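Local coordinates for protein EmrA (Aquifex aeolicus, PDB 4TKO) that is the periplasmic adaptor of a major facilitator superfamily multidrug efflux pump and probably takes part in moving xenobiotics across the cell envelope, at residues E118-V123 with V153-R158; L125-Y130 with E146-L151. All coordinates share one frame; numbering follows the deposited sequence.

Interaction 1. Residues E118-V123 with V153-R158; sequences EKIKLV and VLLHER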
ATOM      1  N   GLU A 118      52.692  49.906 -15.630  1.00 66.70           N
ATOM      2  CA  GLU A 118      54.133  49.670 -15.645  1.00 71.16           C
ATOM      3  C   GLU A 118      54.872  50.839 -16.281  1.00 75.50           C
ATOM      4  O   GLU A 118      55.809  51.402 -15.700  1.00 61.40           O
ATOM      5  CB  GLU A 118      54.463  48.382 -16.397  1.00 65.37           C
ATOM      6  CG  GLU A 118      54.302  47.128 -15.559  1.00 96.19           C
ATOM      7  CD  GLU A 118      55.182  47.135 -14.318  1.00102.75           C
ATOM      8  OE1 GLU A 118      56.142  46.335 -14.265  1.00112.51           O
ATOM      9  OE2 GLU A 118      54.908  47.930 -13.391  1.00 86.65           O
ATOM     10  N   LYS A 119      54.440  51.180 -17.489  1.00 62.22           N
ATOM     11  CA  LYS A 119      54.946  52.332 -18.204  1.00 54.51           C
ATOM     12  C   LYS A 119      54.831  53.605 -17.365  1.00 58.62           C
ATOM     13  O   LYS A 119      55.800  54.343 -17.231  1.00 60.15           O
ATOM     14  CB  LYS A 119      54.197  52.501 -19.529  1.00 65.71           C
ATOM     15  CG  LYS A 119      54.488  51.403 -20.535  1.00 56.53           C
ATOM     16  CD  LYS A 119      53.597  51.506 -21.758  1.00 72.74           C
ATOM     17  CE  LYS A 119      53.825  50.308 -22.682  1.00105.63           C
ATOM     18  NZ  LYS A 119      53.137  50.424 -24.000  1.00103.88           N
ATOM     19  N   ILE A 120      53.659  53.860 -16.794  1.00 54.51           N
ATOM     20  CA  ILE A 120      53.476  55.077 -16.014  1.00 56.31           C
ATOM     21  C   ILE A 120      54.490  55.178 -14.879  1.00 54.21           C
ATOM     22  O   ILE A 120      54.907  56.269 -14.514  1.00 61.50           O
ATOM     23  CB  ILE A 120      52.061  55.182 -15.426  1.00 58.39           C
ATOM     24  CG1 ILE A 120      51.072  55.651 -16.493  1.00 64.60           C
ATOM     25  CG2 ILE A 120      52.033  56.173 -14.277  1.00 47.87           C
ATOM     26  CD1 ILE A 120      49.660  55.847 -15.955  1.00 66.48           C
ATOM     27  N   LYS A 121      54.900  54.044 -14.329  1.00 58.34           N
ATOM     28  CA  LYS A 121      55.864  54.068 -13.234  1.00 59.85           C
ATOM     29  C   LYS A 121      57.198  54.628 -13.718  1.00 59.90           C
ATOM     30  O   LYS A 121      57.818  55.448 -13.042  1.00 58.93           O
ATOM     31  CB  LYS A 121      56.048  52.671 -12.635  1.00 50.92           C
ATOM     32  CG  LYS A 121      55.494  52.548 -11.225  1.00 65.62           C
ATOM     33  CD  LYS A 121      55.665  51.146 -10.668  1.00 91.46           C
ATOM     34  CE  LYS A 121      54.895  50.120 -11.483  1.00 81.56           C
ATOM     35  NZ  LYS A 121      55.170  48.715 -11.051  1.00 82.21           N
ATOM     36  N   LEU A 122      57.616  54.192 -14.902  1.00 53.82           N
ATOM     37  CA  LEU A 122      58.876  54.618 -15.499  1.00 49.41           C
ATOM     38  C   LEU A 122      58.850  56.084 -15.901  1.00 56.25           C
ATOM     39  O   LEU A 122      59.689  56.869 -15.455  1.00 55.61           O
ATOM     40  CB  LEU A 122      59.207  53.759 -16.721  1.00 44.48           C
ATOM     41  CG  LEU A 122      59.597  52.328 -16.356  1.00 60.45           C
ATOM     42  CD1 LEU A 122      60.101  51.549 -17.570  1.00 43.19           C
ATOM     43  CD2 LEU A 122      60.626  52.331 -15.219  1.00 49.17           C
ATOM     44  N   VAL A 123      57.897  56.439 -16.759  1.00 48.86           N
ATOM     45  CA  VAL A 123      57.718  57.815 -17.199  1.00 45.01           C
ATOM     46  C   VAL A 123      57.524  58.802 -16.035  1.00 52.87           C
ATOM     47  O   VAL A 123      57.877  59.970 -16.158  1.00 48.20           O
ATOM     48  CB  VAL A 123      56.522  57.939 -18.163  1.00 44.01           C
ATOM     49  CG1 VAL A 123      56.173  59.391 -18.386  1.00 53.26           C
ATOM     50  CG2 VAL A 123      56.831  57.267 -19.495  1.00 28.54           C
ATOM     51  N   VAL A 153      49.261  61.319 -21.856  1.00 62.86           N
ATOM     52  CA  VAL A 153      48.671  60.284 -22.697  1.00 68.40           C
ATOM     53  C   VAL A 153      48.462  58.990 -21.915  1.00 80.47           C
ATOM     54  O   VAL A 153      47.339  58.502 -21.800  1.00 97.98           O
ATOM     55  CB  VAL A 153      49.545  59.991 -23.927  1.00 74.46           C
ATOM     56  CG1 VAL A 153      49.035  58.755 -24.662  1.00 69.06           C
ATOM     57  CG2 VAL A 153      49.590  61.208 -24.837  1.00 66.16           C
ATOM     58  N   LEU A 154      49.547  58.448 -21.375  1.00 70.20           N
ATOM     59  CA  LEU A 154      49.480  57.250 -20.547  1.00 70.69           C
ATOM     60  C   LEU A 154      48.497  57.393 -19.376  1.00 74.74           C
ATOM     61  O   LEU A 154      47.887  56.416 -18.957  1.00 74.56           O
ATOM     62  CB  LEU A 154      50.873  56.899 -20.009  1.00 53.88           C
ATOM     63  CG  LEU A 154      51.730  55.892 -20.784  1.00 65.86           C
ATOM     64  CD1 LEU A 154      51.876  56.290 -22.237  1.00 77.70           C
ATOM     65  CD2 LEU A 154      53.107  55.732 -20.134  1.00 57.69           C
ATOM     66  N   LEU A 155      48.343  58.601 -18.845  1.00 65.01           N
ATOM     67  CA  LEU A 155      47.541  58.776 -17.640  1.00 68.59           C
ATOM     68  C   LEU A 155      46.051  58.764 -17.939  1.00 89.45           C
ATOM     69  O   LEU A 155      45.247  58.347 -17.100  1.00 84.61           O
ATOM     70  CB  LEU A 155      47.906  60.072 -16.915  1.00 59.73           C
ATOM     71  CG  LEU A 155      48.805  59.904 -15.685  1.00 63.32           C
ATOM     72  CD1 LEU A 155      48.882  61.185 -14.877  1.00 65.20           C
ATOM     73  CD2 LEU A 155      48.338  58.752 -14.806  1.00 65.02           C
ATOM     74  N   HIS A 156      45.684  59.227 -19.129  1.00 94.10           N
ATOM     75  CA  HIS A 156      44.274  59.293 -19.490  1.00102.98           C
ATOM     76  C   HIS A 156      43.927  58.143 -20.436  1.00 96.23           C
ATOM     77  O   HIS A 156      42.775  57.970 -20.832  1.00111.56           O
ATOM     78  CB  HIS A 156      43.924  60.668 -20.088  1.00111.23           C
ATOM     79  CG  HIS A 156      43.761  60.674 -21.575  1.00121.19           C
ATOM     80  ND1 HIS A 156      44.820  60.854 -22.440  1.00125.96           N
ATOM     81  CD2 HIS A 156      42.659  60.551 -22.353  1.00121.70           C
ATOM     82  CE1 HIS A 156      44.379  60.827 -23.684  1.00135.82           C
ATOM     83  NE2 HIS A 156      43.068  60.642 -23.658  1.00133.84           N
ATOM     84  N   GLU A 157      44.926  57.338 -20.774  1.00 83.45           N
ATOM     85  CA  GLU A 157      44.654  56.049 -21.389  1.00 85.84           C
ATOM     86  C   GLU A 157      44.630  55.006 -20.274  1.00 90.65           C
ATOM     87  O   GLU A 157      44.412  53.820 -20.511  1.00 95.15           O
ATOM     88  CB  GLU A 157      45.689  55.710 -22.467  1.00 73.56           C
ATOM     89  CG  GLU A 157      46.631  54.568 -22.122  1.00 76.87           C
ATOM     90  CD  GLU A 157      47.486  54.131 -23.306  1.00101.69           C
ATOM     91  OE1 GLU A 157      47.870  54.999 -24.129  1.00 97.79           O
ATOM     92  OE2 GLU A 157      47.768  52.913 -23.414  1.00 88.21           O
ATOM     93  N   ARG A 158      44.844  55.469 -19.045  1.00 88.21           N
ATOM     94  CA  ARG A 158      44.749  54.611 -17.874  1.00 74.97           C
ATOM     95  C   ARG A 158      43.327  54.579 -17.364  1.00 91.93           C
ATOM     96  O   ARG A 158      42.691  53.530 -17.375  1.00108.21           O
ATOM     97  CB  ARG A 158      45.679  55.077 -16.750  1.00 78.53           C
ATOM     98  CG  ARG A 158      45.207  54.636 -15.372  1.00 79.41           C
ATOM     99  CD  ARG A 158      46.297  54.689 -14.321  1.00 66.76           C
ATOM    100  NE  ARG A 158      46.475  56.020 -13.749  1.00 81.29           N
ATOM    101  CZ  ARG A 158      47.227  56.274 -12.677  1.00 86.23           C
ATOM    102  NH1 ARG A 158      47.859  55.282 -12.063  1.00 76.91           N
ATOM    103  NH2 ARG A 158      47.347  57.514 -12.212  1.00 70.15           N
TER
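I120 of helix 102-135 meets L154 and L155 of helix 141-156 and R158 just beyond its end. I120 does not start out toward the partner helix. The chain turns there at the next bonds: CG1 lies beside the backbone N (chi1 -79°) and CD1 extends straight on from it (chi2 -177°). CG1 then packs 3.7 Å from L154 CB, the two side chains sliding past each other in opposite directions. I120 CD1 lies 3.4 Å from L155 CD2, where the two chains cross at about a right angle, and 3.5 Å from the backbone O of L154.

The same methyl sits over one face of the R158 guanidinium, toward the rim of the group, with CD1 3.9 Å from NE. R158 runs out to CD and then bends at chi3 (83°), which turns the guanidinium beside I120. Its NH1 forms a salt bridge with E117, one turn before I120 on helix 102-135.

L154 points back at helix 102-135. Its CD2 touches K119 CB at 3.5 Å and V123 CG2 at 4.1 Å, so K119 contributes the base of its side chain.

No hydrogen bond joins the two segments. The chemistry implies an apolar seam between the two helices, consistent with the predicted coiled coil and centred on the buried I120, with the charged end of R158 held at its margin by E117.

Interaction 2. Residues L125-Y130 with E146-L151; sequences LDWERY and EVDTNL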
ATOM      1  N   LEU A 125      59.149  58.606 -13.184  1.00 58.26           N
ATOM      2  CA  LEU A 125      60.537  58.853 -12.822  1.00 62.15           C
ATOM      3  C   LEU A 125      61.233  59.773 -13.832  1.00 51.45           C
ATOM      4  O   LEU A 125      61.920  60.715 -13.443  1.00 50.87           O
ATOM      5  CB  LEU A 125      61.292  57.530 -12.690  1.00 49.51           C
ATOM      6  CG  LEU A 125      60.714  56.648 -11.580  1.00 67.20           C
ATOM      7  CD1 LEU A 125      61.622  55.470 -11.316  1.00 70.88           C
ATOM      8  CD2 LEU A 125      60.443  57.438 -10.293  1.00 46.06           C
ATOM      9  N   ASP A 126      61.060  59.510 -15.121  1.00 44.15           N
ATOM     10  CA  ASP A 126      61.667  60.369 -16.132  1.00 55.51           C
ATOM     11  C   ASP A 126      61.189  61.792 -15.917  1.00 56.03           C
ATOM     12  O   ASP A 126      61.984  62.724 -15.907  1.00 61.78           O
ATOM     13  CB  ASP A 126      61.334  59.904 -17.553  1.00 47.95           C
ATOM     14  CG  ASP A 126      62.195  58.733 -18.003  1.00 70.48           C
ATOM     15  OD1 ASP A 126      63.271  58.506 -17.402  1.00 69.19           O
ATOM     16  OD2 ASP A 126      61.795  58.044 -18.967  1.00 78.67           O
ATOM     17  N   TRP A 127      59.884  61.934 -15.717  1.00 62.22           N
ATOM     18  CA  TRP A 127      59.248  63.219 -15.464  1.00 51.55           C
ATOM     19  C   TRP A 127      59.897  63.946 -14.282  1.00 52.65           C
ATOM     20  O   TRP A 127      60.341  65.087 -14.429  1.00 56.36           O
ATOM     21  CB  TRP A 127      57.747  63.016 -15.218  1.00 52.16           C
ATOM     22  CG  TRP A 127      56.923  64.255 -15.388  1.00 52.62           C
ATOM     23  CD1 TRP A 127      56.321  64.700 -16.543  1.00 48.10           C
ATOM     24  CD2 TRP A 127      56.603  65.209 -14.374  1.00 44.40           C
ATOM     25  NE1 TRP A 127      55.650  65.879 -16.299  1.00 50.97           N
ATOM     26  CE2 TRP A 127      55.803  66.216 -14.970  1.00 50.88           C
ATOM     27  CE3 TRP A 127      56.913  65.325 -13.010  1.00 39.74           C
ATOM     28  CZ2 TRP A 127      55.316  67.312 -14.261  1.00 40.41           C
ATOM     29  CZ3 TRP A 127      56.428  66.412 -12.299  1.00 41.84           C
ATOM     30  CH2 TRP A 127      55.638  67.392 -12.928  1.00 45.13           C
ATOM     31  N   GLU A 128      59.954  63.290 -13.122  1.00 51.57           N
ATOM     32  CA  GLU A 128      60.621  63.852 -11.937  1.00 50.68           C
ATOM     33  C   GLU A 128      62.019  64.356 -12.260  1.00 60.71           C
ATOM     34  O   GLU A 128      62.388  65.484 -11.926  1.00 68.09           O
ATOM     35  CB  GLU A 128      60.729  62.817 -10.811  1.00 57.41           C
ATOM     36  CG  GLU A 128      59.411  62.399 -10.161  1.00 82.66           C
ATOM     37  CD  GLU A 128      59.621  61.725  -8.806  1.00104.51           C
ATOM     38  OE1 GLU A 128      59.506  60.479  -8.724  1.00 91.90           O
ATOM     39  OE2 GLU A 128      59.902  62.446  -7.822  1.00112.17           O
ATOM     40  N   ARG A 129      62.794  63.495 -12.910  1.00 59.01           N
ATOM     41  CA  ARG A 129      64.166  63.790 -13.274  1.00 49.32           C
ATOM     42  C   ARG A 129      64.224  64.988 -14.222  1.00 52.93           C
ATOM     43  O   ARG A 129      64.805  66.021 -13.889  1.00 65.82           O
ATOM     44  CB  ARG A 129      64.806  62.544 -13.897  1.00 49.59           C
ATOM     45  CG  ARG A 129      66.072  62.770 -14.700  1.00 52.22           C
ATOM     46  CD  ARG A 129      66.531  61.465 -15.340  1.00 67.50           C
ATOM     47  NE  ARG A 129      67.714  61.644 -16.178  1.00 79.16           N
ATOM     48  CZ  ARG A 129      67.993  60.907 -17.250  1.00 87.72           C
ATOM     49  NH1 ARG A 129      67.173  59.929 -17.630  1.00 92.97           N
ATOM     50  NH2 ARG A 129      69.090  61.158 -17.948  1.00 84.15           N
ATOM     51  N   TYR A 130      63.616  64.855 -15.394  1.00 47.14           N
ATOM     52  CA  TYR A 130      63.603  65.932 -16.378  1.00 45.97           C
ATOM     53  C   TYR A 130      63.089  67.267 -15.802  1.00 61.01           C
ATOM     54  O   TYR A 130      63.517  68.338 -16.221  1.00 51.64           O
ATOM     55  CB  TYR A 130      62.756  65.530 -17.580  1.00 46.00           C
ATOM     56  CG  TYR A 130      63.490  64.750 -18.645  1.00 50.58           C
ATOM     57  CD1 TYR A 130      63.769  63.401 -18.486  1.00 42.99           C
ATOM     58  CD2 TYR A 130      63.871  65.362 -19.835  1.00 66.31           C
ATOM     59  CE1 TYR A 130      64.437  62.688 -19.479  1.00 64.93           C
ATOM     60  CE2 TYR A 130      64.532  64.661 -20.831  1.00 58.38           C
ATOM     61  CZ  TYR A 130      64.814  63.329 -20.648  1.00 66.75           C
ATOM     62  OH  TYR A 130      65.474  62.648 -21.646  1.00 77.11           O
ATOM     63  N   GLU A 146      58.084  67.237 -23.446  1.00 52.10           N
ATOM     64  CA  GLU A 146      58.012  66.036 -24.275  1.00 61.03           C
ATOM     65  C   GLU A 146      57.677  64.811 -23.417  1.00 66.97           C
ATOM     66  O   GLU A 146      56.846  63.977 -23.781  1.00 73.16           O
ATOM     67  CB  GLU A 146      59.334  65.831 -25.015  1.00 66.70           C
ATOM     68  CG  GLU A 146      59.372  64.647 -25.962  1.00 73.03           C
ATOM     69  CD  GLU A 146      60.748  64.450 -26.580  1.00112.12           C
ATOM     70  OE1 GLU A 146      61.606  65.353 -26.431  1.00110.23           O
ATOM     71  OE2 GLU A 146      60.971  63.390 -27.208  1.00117.56           O
ATOM     72  N   VAL A 147      58.334  64.721 -22.268  1.00 66.94           N
ATOM     73  CA  VAL A 147      58.050  63.696 -21.272  1.00 67.33           C
ATOM     74  C   VAL A 147      56.672  63.928 -20.665  1.00 63.85           C
ATOM     75  O   VAL A 147      55.861  63.012 -20.591  1.00 66.85           O
ATOM     76  CB  VAL A 147      59.132  63.689 -20.155  1.00 63.47           C
ATOM     77  CG1 VAL A 147      58.660  62.945 -18.900  1.00 41.02           C
ATOM     78  CG2 VAL A 147      60.433  63.109 -20.689  1.00 65.27           C
ATOM     79  N   ASP A 148      56.416  65.166 -20.257  1.00 58.46           N
ATOM     80  CA  ASP A 148      55.167  65.541 -19.613  1.00 60.61           C
ATOM     81  C   ASP A 148      53.922  65.154 -20.424  1.00 73.23           C
ATOM     82  O   ASP A 148      52.951  64.639 -19.868  1.00 67.73           O
ATOM     83  CB  ASP A 148      55.154  67.047 -19.332  1.00 65.91           C
ATOM     84  CG  ASP A 148      53.765  67.570 -19.017  1.00 80.18           C
ATOM     85  OD1 ASP A 148      53.030  67.914 -19.974  1.00 78.47           O
ATOM     86  OD2 ASP A 148      53.412  67.645 -17.816  1.00 68.08           O
ATOM     87  N   THR A 149      53.930  65.386 -21.730  1.00 62.99           N
ATOM     88  CA  THR A 149      52.728  65.090 -22.485  1.00 64.45           C
ATOM     89  C   THR A 149      52.643  63.604 -22.808  1.00 75.09           C
ATOM     90  O   THR A 149      51.550  63.078 -23.020  1.00 95.20           O
ATOM     91  CB  THR A 149      52.628  65.916 -23.781  1.00 69.84           C
ATOM     92  OG1 THR A 149      53.496  65.368 -24.783  1.00 62.37           O
ATOM     93  CG2 THR A 149      52.934  67.408 -23.498  1.00 52.59           C
ATOM     94  N   ASN A 150      53.778  62.916 -22.833  1.00 72.69           N
ATOM     95  CA  ASN A 150      53.726  61.461 -22.916  1.00 76.20           C
ATOM     96  C   ASN A 150      53.084  60.861 -21.664  1.00 69.11           C
ATOM     97  O   ASN A 150      52.365  59.866 -21.738  1.00 68.52           O
ATOM     98  CB  ASN A 150      55.113  60.857 -23.109  1.00 69.21           C
ATOM     99  CG  ASN A 150      55.097  59.333 -23.017  1.00 90.71           C
ATOM    100  OD1 ASN A 150      54.180  58.679 -23.526  1.00103.48           O
ATOM    101  ND2 ASN A 150      56.096  58.764 -22.346  1.00 74.05           N
ATOM    102  N   LEU A 151      53.350  61.470 -20.515  1.00 63.16           N
ATOM    103  CA  LEU A 151      52.790  60.994 -19.261  1.00 66.13           C
ATOM    104  C   LEU A 151      51.299  61.273 -19.223  1.00 72.30           C
ATOM    105  O   LEU A 151      50.533  60.525 -18.617  1.00 66.97           O
ATOM    106  CB  LEU A 151      53.474  61.652 -18.059  1.00 47.85           C
ATOM    107  CG  LEU A 151      52.878  61.272 -16.698  1.00 57.53           C
ATOM    108  CD1 LEU A 151      53.271  59.858 -16.292  1.00 59.49           C
ATOM    109  CD2 LEU A 151      53.258  62.262 -15.610  1.00 51.75           C
TER
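V147 and W127 meet where helices 102-135 and 141-156 pack as an antiparallel helical hairpin, at the far end of the long helical arm, predicted to be a coiled coil, of this member of the membrane fusion protein family. The short helical segments run at 151° to each other, and their axes come within 9.2 Å.

V147 points at the opposite helix and divides its two methyls. CG1 lies against the backbone of W127, 3.5 Å from its CA, and also touches the indole obliquely. CG2 sits over the centre of the Y130 ring, 4.0 Å from the ring centroid, in a CH-pi contact.

The first torsion of W127 (chi1 -161°) turns CG away from the backbone N and carries the indole across to helix 141-156. There it lies alongside D148, the two side chains pointing the same way. The CA of D148 meets the indole edge in the ring plane. L151 comes in at about a right angle and places CD2 over a face of the five-membered ring, 4.2 Å from its centroid.

Further out, F144 meets the W127 ring at a slant, and Y130 touches both K143 and F144. L151 also packs on V123 and K124. D148 OD2 also forms a long, weak ion pair with K152 NZ.

One polar bond crosses between the segments. W127 NE1 donates to D148 OD2 at 3.2 Å, with an N-H...O angle of 157°; the oxygen lies close to the indole plane and accepts through its anti lone pair.

How the interactions relate
Interactions 1 and 2 are successive layers of one helix pair, 102-135 with 141-156, and their centres are 10 Å apart. Interaction 2 lies nearer the turn between the helices. Interaction 1 lies where helix 141-156 ends, on the side toward the rest of the chain. V123 joins the layers: its CG1 is 3.5 Å from L151 CB and its CG2 is 3.3 Å from N150 ND2. The seam changes in character along the pair, from aliphatic packing in interaction 1 to aromatic packing with a hydrogen bond in interaction 2. Both lie far out on the arm, with centres about 78 and 88 Å from the chain centre.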